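Local coordinates for protein epoxide hydrolase (Aspergillus niger, PDB 3G02) that probably opens epoxides by adding water to give vicinal diols, here as an enantioselective variant obtained by directed evolution, at residues A[8-13]-A[101-106]; A[142-147]-A[181-186]; A[226-229]-A[235-238]; A[253-256]-A[262-265]; A[265-270]-A[306-311]. The protein carries 9 engineered substitutions. One frame throughout, in Å; residues are numbered along the deposited sequence.

Contact 1 of 5, residues A[8-13]-A[101-106]; sequences KFPSSA and ALFSER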
# COMPACT_ATOMS: atom_id res chain seq x y z
N LYS A 8 -31.38 -29.11 -2.23
CA LYS A 8 -31.20 -30.44 -2.81
C LYS A 8 -30.25 -30.38 -4.01
O LYS A 8 -30.52 -29.67 -4.98
CB LYS A 8 -32.55 -31.04 -3.21
CG LYS A 8 -32.48 -32.44 -3.80
CD LYS A 8 -33.85 -32.89 -4.30
CE LYS A 8 -33.71 -34.01 -5.32
NZ LYS A 8 -35.02 -34.33 -5.97
N PHE A 9 -29.14 -31.11 -3.92
CA PHE A 9 -28.19 -31.20 -5.03
C PHE A 9 -28.87 -31.76 -6.28
O PHE A 9 -29.78 -32.59 -6.16
CB PHE A 9 -27.01 -32.10 -4.64
CG PHE A 9 -25.89 -31.38 -3.93
CD1 PHE A 9 -26.11 -30.21 -3.21
CD2 PHE A 9 -24.60 -31.91 -3.96
CE1 PHE A 9 -25.07 -29.56 -2.56
CE2 PHE A 9 -23.56 -31.28 -3.30
CZ PHE A 9 -23.78 -30.10 -2.60
N PRO A 10 -28.43 -31.32 -7.47
CA PRO A 10 -28.94 -31.89 -8.72
C PRO A 10 -28.71 -33.40 -8.77
O PRO A 10 -27.75 -33.90 -8.17
CB PRO A 10 -28.10 -31.20 -9.80
CG PRO A 10 -27.67 -29.92 -9.16
CD PRO A 10 -27.43 -30.26 -7.73
N SER A 11 -29.58 -34.11 -9.47
CA SER A 11 -29.49 -35.57 -9.58
C SER A 11 -28.18 -36.03 -10.22
O SER A 11 -27.69 -37.12 -9.93
CB SER A 11 -30.68 -36.14 -10.36
OG SER A 11 -30.65 -35.69 -11.71
N SER A 12 -27.63 -35.18 -11.09
CA SER A 12 -26.38 -35.48 -11.81
C SER A 12 -25.12 -35.17 -11.00
O SER A 12 -24.01 -35.46 -11.45
CB SER A 12 -26.36 -34.74 -13.15
OG SER A 12 -26.56 -33.34 -12.96
N ALA A 13 -25.28 -34.59 -9.82
CA ALA A 13 -24.15 -34.28 -8.94
C ALA A 13 -23.43 -35.56 -8.50
O ALA A 13 -24.07 -36.54 -8.12
CB ALA A 13 -24.60 -33.48 -7.72
N ALA A 101 -25.77 -21.57 -2.47
CA ALA A 101 -26.49 -21.99 -3.67
C ALA A 101 -28.00 -21.94 -3.51
O ALA A 101 -28.52 -22.13 -2.42
CB ALA A 101 -26.07 -23.41 -4.07
N LEU A 102 -28.67 -21.69 -4.63
CA LEU A 102 -30.08 -22.04 -4.76
C LEU A 102 -30.15 -23.06 -5.89
O LEU A 102 -29.87 -22.74 -7.04
CB LEU A 102 -30.94 -20.82 -5.11
CG LEU A 102 -31.13 -19.73 -4.05
CD1 LEU A 102 -31.99 -18.62 -4.64
CD2 LEU A 102 -31.75 -20.25 -2.76
N PHE A 103 -30.50 -24.29 -5.53
CA PHE A 103 -30.66 -25.35 -6.51
C PHE A 103 -32.12 -25.52 -6.90
O PHE A 103 -33.00 -25.59 -6.04
CB PHE A 103 -30.11 -26.68 -5.99
CG PHE A 103 -28.62 -26.71 -5.85
CD1 PHE A 103 -27.80 -26.63 -6.97
CD2 PHE A 103 -28.03 -26.82 -4.60
CE1 PHE A 103 -26.41 -26.66 -6.84
CE2 PHE A 103 -26.65 -26.85 -4.46
CZ PHE A 103 -25.84 -26.77 -5.58
N SER A 104 -32.36 -25.57 -8.20
CA SER A 104 -33.69 -25.86 -8.71
C SER A 104 -33.98 -27.36 -8.62
O SER A 104 -33.06 -28.18 -8.61
CB SER A 104 -33.80 -25.40 -10.16
OG SER A 104 -35.09 -25.67 -10.69
N GLU A 105 -35.26 -27.70 -8.55
CA GLU A 105 -35.69 -29.10 -8.64
C GLU A 105 -36.01 -29.46 -10.09
O GLU A 105 -36.32 -30.62 -10.39
CB GLU A 105 -36.90 -29.36 -7.74
CG GLU A 105 -36.57 -29.48 -6.25
CD GLU A 105 -37.80 -29.53 -5.36
OE1 GLU A 105 -38.91 -29.84 -5.86
OE2 GLU A 105 -37.67 -29.27 -4.14
N ARG A 106 -35.92 -28.48 -10.99
CA ARG A 106 -36.14 -28.69 -12.41
C ARG A 106 -34.94 -29.34 -13.08
O ARG A 106 -33.79 -28.96 -12.83
CB ARG A 106 -36.47 -27.37 -13.13
CG ARG A 106 -37.78 -26.74 -12.72
CD ARG A 106 -38.61 -26.35 -13.94
NE ARG A 106 -38.05 -25.23 -14.70
CZ ARG A 106 -38.46 -24.87 -15.92
NH1 ARG A 106 -39.43 -25.54 -16.54
NH2 ARG A 106 -37.89 -23.84 -16.53
O HOH W 1 -33.27 -27.94 -4.49
O HOH W 2 -31.87 -30.26 -7.38

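Contact 2 of 5, residues A[142-147]-A[181-186]; sequences PFHLVV and LGFGSG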
# COMPACT_ATOMS: atom_id res chain seq x y z
N PRO A 142 -35.80 -21.29 -12.65
CA PRO A 142 -35.28 -21.65 -13.97
C PRO A 142 -33.78 -21.92 -14.01
O PRO A 142 -33.28 -22.47 -14.99
CB PRO A 142 -35.62 -20.42 -14.82
CG PRO A 142 -35.60 -19.29 -13.85
CD PRO A 142 -36.04 -19.84 -12.53
N PHE A 143 -33.07 -21.51 -12.96
CA PHE A 143 -31.61 -21.63 -12.93
C PHE A 143 -31.16 -22.36 -11.68
O PHE A 143 -31.86 -22.39 -10.67
CB PHE A 143 -30.94 -20.25 -12.93
CG PHE A 143 -31.48 -19.28 -13.94
CD1 PHE A 143 -31.72 -19.67 -15.26
CD2 PHE A 143 -31.71 -17.95 -13.59
CE1 PHE A 143 -32.21 -18.76 -16.20
CE2 PHE A 143 -32.20 -17.04 -14.52
CZ PHE A 143 -32.44 -17.44 -15.83
N HIS A 144 -29.97 -22.97 -11.75
CA HIS A 144 -29.22 -23.31 -10.56
C HIS A 144 -28.28 -22.14 -10.33
O HIS A 144 -27.58 -21.72 -11.25
CB HIS A 144 -28.39 -24.58 -10.75
CG HIS A 144 -29.21 -25.82 -10.93
ND1 HIS A 144 -30.02 -26.34 -9.94
CD2 HIS A 144 -29.32 -26.67 -11.98
CE1 HIS A 144 -30.60 -27.44 -10.38
NE2 HIS A 144 -30.19 -27.67 -11.61
N LEU A 145 -28.28 -21.61 -9.11
CA LEU A 145 -27.44 -20.46 -8.79
C LEU A 145 -26.39 -20.86 -7.77
O LEU A 145 -26.71 -21.08 -6.60
CB LEU A 145 -28.28 -19.28 -8.31
CG LEU A 145 -29.34 -18.81 -9.32
CD1 LEU A 145 -30.49 -18.13 -8.61
CD2 LEU A 145 -28.73 -17.91 -10.39
N VAL A 146 -25.15 -20.97 -8.23
CA VAL A 146 -24.02 -21.38 -7.39
C VAL A 146 -23.11 -20.17 -7.17
O VAL A 146 -22.68 -19.53 -8.13
CB VAL A 146 -23.22 -22.53 -8.05
CG1 VAL A 146 -22.09 -23.00 -7.13
CG2 VAL A 146 -24.14 -23.70 -8.41
N VAL A 147 -22.85 -19.87 -5.90
CA VAL A 147 -22.04 -18.72 -5.52
C VAL A 147 -20.84 -19.21 -4.70
O VAL A 147 -20.91 -19.32 -3.47
CB VAL A 147 -22.85 -17.69 -4.71
CG1 VAL A 147 -22.03 -16.43 -4.47
CG2 VAL A 147 -24.15 -17.33 -5.42
N LEU A 181 -20.99 -30.71 -9.17
CA LEU A 181 -22.40 -30.47 -8.87
C LEU A 181 -23.31 -30.99 -9.98
O LEU A 181 -24.54 -30.87 -9.87
CB LEU A 181 -22.65 -28.99 -8.60
CG LEU A 181 -22.07 -28.43 -7.30
CD1 LEU A 181 -22.19 -26.91 -7.28
CD2 LEU A 181 -22.75 -29.04 -6.08
N GLY A 182 -22.71 -31.54 -11.03
CA GLY A 182 -23.44 -32.20 -12.11
C GLY A 182 -23.61 -31.40 -13.39
O GLY A 182 -24.46 -31.72 -14.23
N PHE A 183 -22.79 -30.37 -13.56
CA PHE A 183 -22.97 -29.45 -14.68
C PHE A 183 -21.92 -29.57 -15.78
O PHE A 183 -21.68 -28.62 -16.53
CB PHE A 183 -23.07 -28.00 -14.17
CG PHE A 183 -24.03 -27.82 -13.02
CD1 PHE A 183 -25.31 -28.38 -13.06
CD2 PHE A 183 -23.67 -27.05 -11.92
CE1 PHE A 183 -26.20 -28.20 -12.00
CE2 PHE A 183 -24.55 -26.86 -10.85
CZ PHE A 183 -25.81 -27.43 -10.89
N GLY A 184 -21.31 -30.75 -15.90
CA GLY A 184 -20.35 -31.05 -16.96
C GLY A 184 -20.87 -30.83 -18.37
O GLY A 184 -20.11 -30.51 -19.27
N SER A 185 -22.18 -31.00 -18.55
CA SER A 185 -22.83 -30.80 -19.84
C SER A 185 -22.97 -29.32 -20.23
O SER A 185 -23.24 -29.01 -21.39
CB SER A 185 -24.21 -31.47 -19.87
OG SER A 185 -25.08 -30.91 -18.90
N GLY A 186 -22.78 -28.42 -19.27
CA GLY A 186 -22.79 -27.00 -19.57
C GLY A 186 -23.21 -26.11 -18.43
O GLY A 186 -24.12 -26.44 -17.67

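Contact 3 of 5, residues A[226-229]-A[235-238]; sequences PSIE and EKEG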
# COMPACT_ATOMS: atom_id res chain seq x y z
N PRO A 226 -11.19 0.49 -31.70
CA PRO A 226 -11.46 1.90 -32.01
C PRO A 226 -10.75 2.89 -31.10
O PRO A 226 -10.53 2.61 -29.92
CB PRO A 226 -12.98 2.02 -31.85
CG PRO A 226 -13.35 0.91 -30.95
CD PRO A 226 -12.41 -0.21 -31.24
N SER A 227 -10.40 4.05 -31.65
CA SER A 227 -9.64 5.08 -30.95
C SER A 227 -10.48 5.81 -29.91
O SER A 227 -11.72 5.75 -29.94
CB SER A 227 -9.09 6.08 -31.95
OG SER A 227 -10.15 6.78 -32.58
N ILE A 228 -9.80 6.51 -29.00
CA ILE A 228 -10.43 7.41 -28.03
C ILE A 228 -11.26 8.47 -28.75
O ILE A 228 -12.35 8.84 -28.30
CB ILE A 228 -9.37 8.12 -27.13
CG1 ILE A 228 -8.47 7.10 -26.44
CG2 ILE A 228 -10.04 9.07 -26.13
CD1 ILE A 228 -9.04 6.48 -25.19
N GLU A 229 -10.74 8.96 -29.88
CA GLU A 229 -11.40 9.98 -30.69
C GLU A 229 -12.76 9.54 -31.22
O GLU A 229 -13.64 10.36 -31.45
CB GLU A 229 -10.52 10.40 -31.87
CG GLU A 229 -9.33 11.27 -31.50
CD GLU A 229 -8.17 10.49 -30.92
OE1 GLU A 229 -8.08 9.27 -31.16
OE2 GLU A 229 -7.33 11.11 -30.22
N GLU A 235 -18.56 8.41 -23.19
CA GLU A 235 -17.58 7.32 -23.19
C GLU A 235 -16.18 7.83 -22.87
O GLU A 235 -15.43 7.16 -22.15
CB GLU A 235 -17.61 6.55 -24.51
CG GLU A 235 -18.84 5.67 -24.66
CD GLU A 235 -19.01 5.09 -26.05
OE1 GLU A 235 -18.44 5.65 -27.01
OE2 GLU A 235 -19.73 4.08 -26.18
N LYS A 236 -15.84 9.02 -23.37
CA LYS A 236 -14.58 9.69 -23.05
C LYS A 236 -14.46 10.03 -21.57
O LYS A 236 -13.37 9.93 -21.00
CB LYS A 236 -14.40 10.97 -23.87
CG LYS A 236 -14.05 10.74 -25.32
CD LYS A 236 -13.48 12.01 -25.93
CE LYS A 236 -13.44 11.92 -27.45
NZ LYS A 236 -14.79 12.11 -28.05
N GLU A 237 -15.57 10.44 -20.96
CA GLU A 237 -15.61 10.68 -19.52
C GLU A 237 -15.27 9.40 -18.76
O GLU A 237 -14.53 9.43 -17.78
CB GLU A 237 -16.98 11.22 -19.08
CG GLU A 237 -17.23 12.66 -19.49
CD GLU A 237 -18.66 13.12 -19.21
OE1 GLU A 237 -19.52 12.29 -18.83
OE2 GLU A 237 -18.92 14.33 -19.37
N GLY A 238 -15.81 8.28 -19.25
CA GLY A 238 -15.54 6.96 -18.68
C GLY A 238 -14.06 6.60 -18.73
O GLY A 238 -13.50 6.10 -17.76

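Contact 4 of 5, residues A[253-256]-A[262-265]; sequences AMEH and TIGH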
# COMPACT_ATOMS: atom_id res chain seq x y z
N ALA A 253 -3.57 -2.00 -5.24
CA ALA A 253 -3.44 -3.17 -6.10
C ALA A 253 -1.98 -3.46 -6.37
O ALA A 253 -1.55 -4.62 -6.39
CB ALA A 253 -4.19 -2.94 -7.42
N MET A 254 -1.20 -2.40 -6.57
CA MET A 254 0.24 -2.55 -6.77
C MET A 254 0.93 -3.15 -5.54
O MET A 254 1.86 -3.94 -5.67
CB MET A 254 0.87 -1.21 -7.14
CG MET A 254 0.39 -0.70 -8.49
SD MET A 254 0.75 -1.76 -9.91
CE MET A 254 2.51 -2.06 -9.75
N GLU A 255 0.45 -2.77 -4.36
CA GLU A 255 0.97 -3.34 -3.12
C GLU A 255 0.57 -4.81 -2.98
O GLU A 255 1.41 -5.65 -2.65
CB GLU A 255 0.53 -2.51 -1.91
CG GLU A 255 1.06 -3.01 -0.56
CD GLU A 255 2.57 -2.84 -0.37
OE1 GLU A 255 3.24 -2.17 -1.18
OE2 GLU A 255 3.09 -3.40 0.63
N HIS A 256 -0.68 -5.13 -3.28
CA HIS A 256 -1.13 -6.53 -3.28
C HIS A 256 -0.31 -7.40 -4.23
O HIS A 256 0.00 -8.55 -3.93
CB HIS A 256 -2.59 -6.66 -3.73
CG HIS A 256 -3.60 -6.04 -2.83
ND1 HIS A 256 -4.95 -6.11 -3.10
CD2 HIS A 256 -3.50 -5.34 -1.67
CE1 HIS A 256 -5.63 -5.48 -2.17
NE2 HIS A 256 -4.77 -5.01 -1.28
N THR A 262 3.95 -8.63 2.96
CA THR A 262 4.00 -7.47 3.83
C THR A 262 2.60 -6.92 4.12
O THR A 262 2.21 -6.79 5.27
CB THR A 262 4.89 -6.37 3.24
OG1 THR A 262 6.22 -6.87 3.13
CG2 THR A 262 4.90 -5.13 4.12
N ILE A 263 1.83 -6.64 3.07
CA ILE A 263 0.52 -6.05 3.29
C ILE A 263 -0.43 -7.03 4.00
O ILE A 263 -1.24 -6.62 4.82
CB ILE A 263 -0.08 -5.41 1.99
CG1 ILE A 263 -1.34 -4.58 2.30
CG2 ILE A 263 -0.35 -6.46 0.92
CD1 ILE A 263 -1.13 -3.42 3.28
N GLY A 264 -0.28 -8.33 3.72
CA GLY A 264 -1.03 -9.35 4.43
C GLY A 264 -0.80 -9.29 5.93
O GLY A 264 -1.74 -9.34 6.71
N HIS A 265 0.47 -9.14 6.33
CA HIS A 265 0.80 -9.02 7.74
C HIS A 265 0.32 -7.70 8.34
O HIS A 265 -0.22 -7.68 9.45
CB HIS A 265 2.30 -9.19 7.96
CG HIS A 265 2.75 -10.62 7.95
ND1 HIS A 265 2.45 -11.50 8.96
CD2 HIS A 265 3.48 -11.31 7.04
CE1 HIS A 265 2.97 -12.68 8.68
NE2 HIS A 265 3.60 -12.59 7.53

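Contact 5 of 5, residues A[265-270]-A[306-311]; sequences HVLSSS and ESFPRA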
# COMPACT_ATOMS: atom_id res chain seq x y z
N HIS A 265 0.47 -9.14 6.33
CA HIS A 265 0.80 -9.02 7.74
C HIS A 265 0.32 -7.70 8.34
O HIS A 265 -0.22 -7.68 9.45
CB HIS A 265 2.30 -9.19 7.96
CG HIS A 265 2.75 -10.62 7.95
ND1 HIS A 265 2.45 -11.50 8.96
CD2 HIS A 265 3.48 -11.31 7.04
CE1 HIS A 265 2.97 -12.68 8.68
NE2 HIS A 265 3.60 -12.59 7.53
N VAL A 266 0.50 -6.62 7.59
CA VAL A 266 0.04 -5.30 8.02
C VAL A 266 -1.46 -5.29 8.37
O VAL A 266 -1.86 -4.86 9.45
CB VAL A 266 0.38 -4.22 6.94
CG1 VAL A 266 -0.38 -2.92 7.19
CG2 VAL A 266 1.88 -3.97 6.92
N LEU A 267 -2.30 -5.79 7.46
CA LEU A 267 -3.75 -5.75 7.68
C LEU A 267 -4.27 -6.82 8.64
O LEU A 267 -5.36 -6.68 9.21
CB LEU A 267 -4.51 -5.81 6.35
CG LEU A 267 -4.15 -4.71 5.35
CD1 LEU A 267 -5.11 -4.79 4.21
CD2 LEU A 267 -4.16 -3.31 5.96
N SER A 268 -3.49 -7.88 8.83
CA SER A 268 -3.82 -8.91 9.81
C SER A 268 -3.55 -8.47 11.24
O SER A 268 -4.10 -9.05 12.17
CB SER A 268 -3.04 -10.19 9.52
OG SER A 268 -3.44 -10.75 8.28
N SER A 269 -2.71 -7.45 11.41
CA SER A 269 -2.25 -7.05 12.74
C SER A 269 -3.35 -6.44 13.61
O SER A 269 -3.35 -6.64 14.83
CB SER A 269 -1.06 -6.10 12.64
OG SER A 269 -1.45 -4.84 12.13
N SER A 270 -4.26 -5.71 12.98
CA SER A 270 -5.30 -4.97 13.68
C SER A 270 -6.55 -4.89 12.81
O SER A 270 -6.46 -4.65 11.60
CB SER A 270 -4.82 -3.55 14.00
OG SER A 270 -5.91 -2.70 14.32
N GLU A 306 -9.63 -14.61 8.24
CA GLU A 306 -8.26 -14.31 7.78
C GLU A 306 -8.19 -14.29 6.25
O GLU A 306 -7.26 -14.84 5.65
CB GLU A 306 -7.25 -15.31 8.36
CG GLU A 306 -7.14 -15.26 9.88
CD GLU A 306 -6.24 -16.34 10.46
OE1 GLU A 306 -6.36 -17.51 10.05
OE2 GLU A 306 -5.41 -16.00 11.33
N SER A 307 -9.18 -13.65 5.63
CA SER A 307 -9.30 -13.60 4.18
C SER A 307 -8.20 -12.81 3.51
O SER A 307 -7.62 -13.28 2.52
CB SER A 307 -10.64 -12.99 3.77
OG SER A 307 -11.71 -13.89 4.01
N PHE A 308 -7.89 -11.63 4.03
CA PHE A 308 -7.05 -10.71 3.28
C PHE A 308 -5.70 -11.29 2.84
O PHE A 308 -5.37 -11.22 1.65
CB PHE A 308 -6.85 -9.36 3.97
CG PHE A 308 -5.96 -8.45 3.18
CD1 PHE A 308 -6.50 -7.67 2.16
CD2 PHE A 308 -4.59 -8.47 3.37
CE1 PHE A 308 -5.68 -6.87 1.38
CE2 PHE A 308 -3.75 -7.67 2.59
CZ PHE A 308 -4.30 -6.87 1.60
N PRO A 309 -4.90 -11.83 3.78
CA PRO A 309 -3.58 -12.31 3.35
C PRO A 309 -3.63 -13.48 2.36
O PRO A 309 -2.65 -13.71 1.65
CB PRO A 309 -2.91 -12.73 4.66
CG PRO A 309 -4.04 -13.00 5.60
CD PRO A 309 -5.08 -11.98 5.24
N ARG A 310 -4.74 -14.21 2.34
CA ARG A 310 -4.90 -15.38 1.48
C ARG A 310 -5.51 -15.05 0.12
O ARG A 310 -5.21 -15.69 -0.89
CB ARG A 310 -5.77 -16.43 2.17
CG ARG A 310 -5.29 -16.81 3.57
CD ARG A 310 -6.12 -17.95 4.17
NE ARG A 310 -7.50 -17.56 4.47
CZ ARG A 310 -8.59 -18.11 3.91
NH1 ARG A 310 -8.48 -19.06 2.99
NH2 ARG A 310 -9.79 -17.69 4.28
N ALA A 311 -6.37 -14.04 0.10
CA ALA A 311 -7.17 -13.73 -1.09
C ALA A 311 -6.38 -12.98 -2.16
O ALA A 311 -6.74 -13.01 -3.34
CB ALA A 311 -8.38 -12.91 -0.68

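Contact 1 of 5, residues A[8-13]-A[101-106]
The ring of Phe-103 is sandwiched. Over one face lies Pro-10, whose CD makes a CH-pi contact 4.1 Å from the ring centroid; against the opposite face rests the methyl CB of Ala-101, offset toward the rim. This is where the N-terminal tail of the alpha/beta-hydrolase fold runs past the end of strand 95-102. The ring of Phe-9 meets the same aromatic obliquely, its plane turned 62° from that of Phe-103, with CD1 of Phe-9 3.6 Å from CE2 of Phe-103. With CG anti to its own carbonyl carbon (chi1 -69°), the Phe-103 ring is directed at the tail. Farther out, Phe-9 also meets Phe-88 edge-to-face, and Phe-103 touches Val-146 of the adjacent strand 143-148, so the tail packs on a residue that itself sits against the sheet.

Around this apolar centre the backbones are linked through water. One water accepts from Lys-8 N and donates to Phe-103 O. After strand 95-102 the backbone turns at Ser-104, whose OG accepts from Arg-106 N at 2.9 Å in an ST turn. A second water bridges two carbonyls by donating to both, 2.8 Å from Lys-8 O and 2.7 Å from Ser-104 O.

Contact 2 of 5, residues A[142-147]-A[181-186]
His-144 and Phe-183 bring their rings together tilted by 29° and offset, with little of one lying over the other: the centroids are 5.1 Å from each other. The touching is done by the CD2 corner of His-144, 3.5 Å from CE1 of Phe-183, while CZ of Phe-183 also comes up to CB and CG of the histidine. Phe-183 has CG anti to its carbonyl carbon (chi1 -48°), which sends the ring from the loop toward the strand. Two residues along, Val-146 offers both methyls. With CG1 anti to the backbone N (chi1 -177°), CG1 and CG2 lie equally near CD1 of Leu-181, each at 3.9 Å, and the two side chains meet tip to tip. CG2 has a second partner: it approaches the rim of the Phe-183 ring edge-on, 4.0 Å from CE2.

Between the two loop residues, Gly-182 takes a positive phi in the Schellman motif that closes the preceding helix. The contact packs the loop between helix 167-180 and strand 187-191 against strand 143-148. Met-178 of that helix touches both Val-146 and Phe-183, and Pro-111 of strand 110-115 adjoins the phenyl ring.

Contact 3 of 5, residues A[226-229]-A[235-238]
Here a lysine from the first turn of a helix folds back over the loop that leads into it, a local contact at the protein surface. Segment 226-229 belongs to the connection after strand 209-214; segment 235-238 lies on helix 233-248. Lys-236 does nearly all the touching. Its CG is anti to the carbonyl carbon (chi1 -75°), the next two torsions are extended, and the chain bends only at chi4 (76°). That course carries the methylenes past the carbonyl oxygen of Ile-228: CG of Lys-236 is 3.9 Å from Ile-228 O and CE comes to 3.4 Å from the same oxygen. Alongside, the branch methyl CG2 of Ile-228 lies 4.4 Å from CG of Lys-236, a loose apolar touch. The backbones are closest at the same two residues, with Ile-228 CA and Lys-236 CA 6.9 Å apart.

The ammonium end has its hydrogen bond from Lys-236 NZ to Leu-231 O, in the few residues between the segments. Glu-229 O is more distant from NZ, at 4.0 Å. At the helix start, Glu-235 OE1 takes a hydrogen bond from Ser-232 N. The loop is also held by helix 355-358, where Pro-226 O accepts from NE1 of Trp-357 and Ile-228 packs on the same tryptophan.

Chemically, the positive end of Lys-236 is bonded to one backbone carbonyl, with those of Ile-228 and Glu-229 a little farther off, so the charge is probably attracted by these peptide dipoles, aided by a small amount of methylene packing.

Contact 4 of 5, residues A[253-256]-A[262-265]
Glu-255 carries this helix-to-helix contact by its aliphatic part, pressed against Ile-263. From CB the chain runs to CG, held anti to the backbone N (chi1 -179°) and thereby directed at the facing helix. CG is the atom that packs: it lies 3.7 Å from CB of Ile-263, 4.0 Å from CG2 and 4.1 Å from CG1, so it sits against the branch point. A bend at chi2 (69°) then brings the carboxylate toward Thr-262. OE2 of Glu-255 is 4.0 Å from CB of Ile-263. The same OE2 of Glu-255 is 4.3 Å from the methyl CG2 of Thr-262. The hydroxyl of Thr-262 is engaged elsewhere, with Glu-280 and Ile-57 of the second subunit.

The same CG2 of Ile-263 also approaches the His-256 ring obliquely, 4.2 Å from CD2 of His-256. The imidazole is set in an aromatic cluster: NE2 is hydrogen-bonded to NE1 of Trp-277, and the ring meets Tyr-315 and Trp-118 edge-to-face. Tyr-315 is a predicted proton donor, its side chain about 3 Å from that of His-256. Helices 251-258 and 260-268 thus pack as a helical pair, as in the cap of alpha/beta-hydrolase epoxide hydrolases, beside the probable active site.

Contact 5 of 5, residues A[265-270]-A[306-311]
Two short helical pieces come together where Leu-267 faces Phe-308, their CA atoms 7.4 Å apart. Segment 265-270 lies toward the C-terminal end of helix 260-268, and Ser-270 then serves as the N-cap of the next helix, its OG accepting from Ile-272 N. On the other side, Glu-306 has a positive phi and is the C-prime residue of the Schellman motif ending helix 292-304; helix 307-311 follows. Ala-311 N bonds to Ser-307 O at 2.8 Å. Arg-310 folds back to the turn, NE donating to Glu-306 O at 3.0 Å from well above the carbonyl plane, 56° out of it.

The centre of the contact is a methyl set squarely on a ring. CD1 of Leu-267 stands 3.4 Å from the centroid of the Phe-308 ring, only 10° off the normal, so the methyl sits over the middle of the ring, closest to CZ, in a tight CH-pi contact. Phe-308 reaches this place with CG anti to the backbone N (chi1 179°). Next to it, OG of Ser-268 lies against the Pro-309 ring, 3.6 Å from CG; that hydroxyl is hydrogen-bonded to Gly-264 O within its own helix, leaving van der Waals contact to the proline.

Leu-274 and Trp-277 of helix 271-284 pack around the pair, and Phe-308 meets His-256 edge-to-face. The side chain of Phe-308 is about 7 Å from that of Tyr-315, the predicted proton donor. This cluster of helices is consistent with the helical cap of an epoxide hydrolase.

In the fold
The five contacts follow one another along the chain, and 4 and 5 join at His-265. Contacts 1 and 2, centres 8 Å apart, share the central sheet through neighbouring strands 95-102 and 143-148; Ser-12 OG and Gly-182 O probably join their loops by a hydrogen bond. Contacts 4 and 5, 9 Å apart between centres, both use helix 260-268, and both touch the second subunit. The two pairs are separated by 32 to 39 Å between centres, placing one pair by strands 95-102 and 143-148 and the other among the helices near the predicted active-site tyrosine. Contact 3 stands alone at the surface, 32 Å from contact 4 by centres, on helix 233-248, which precedes helix 251-258 of contact 4.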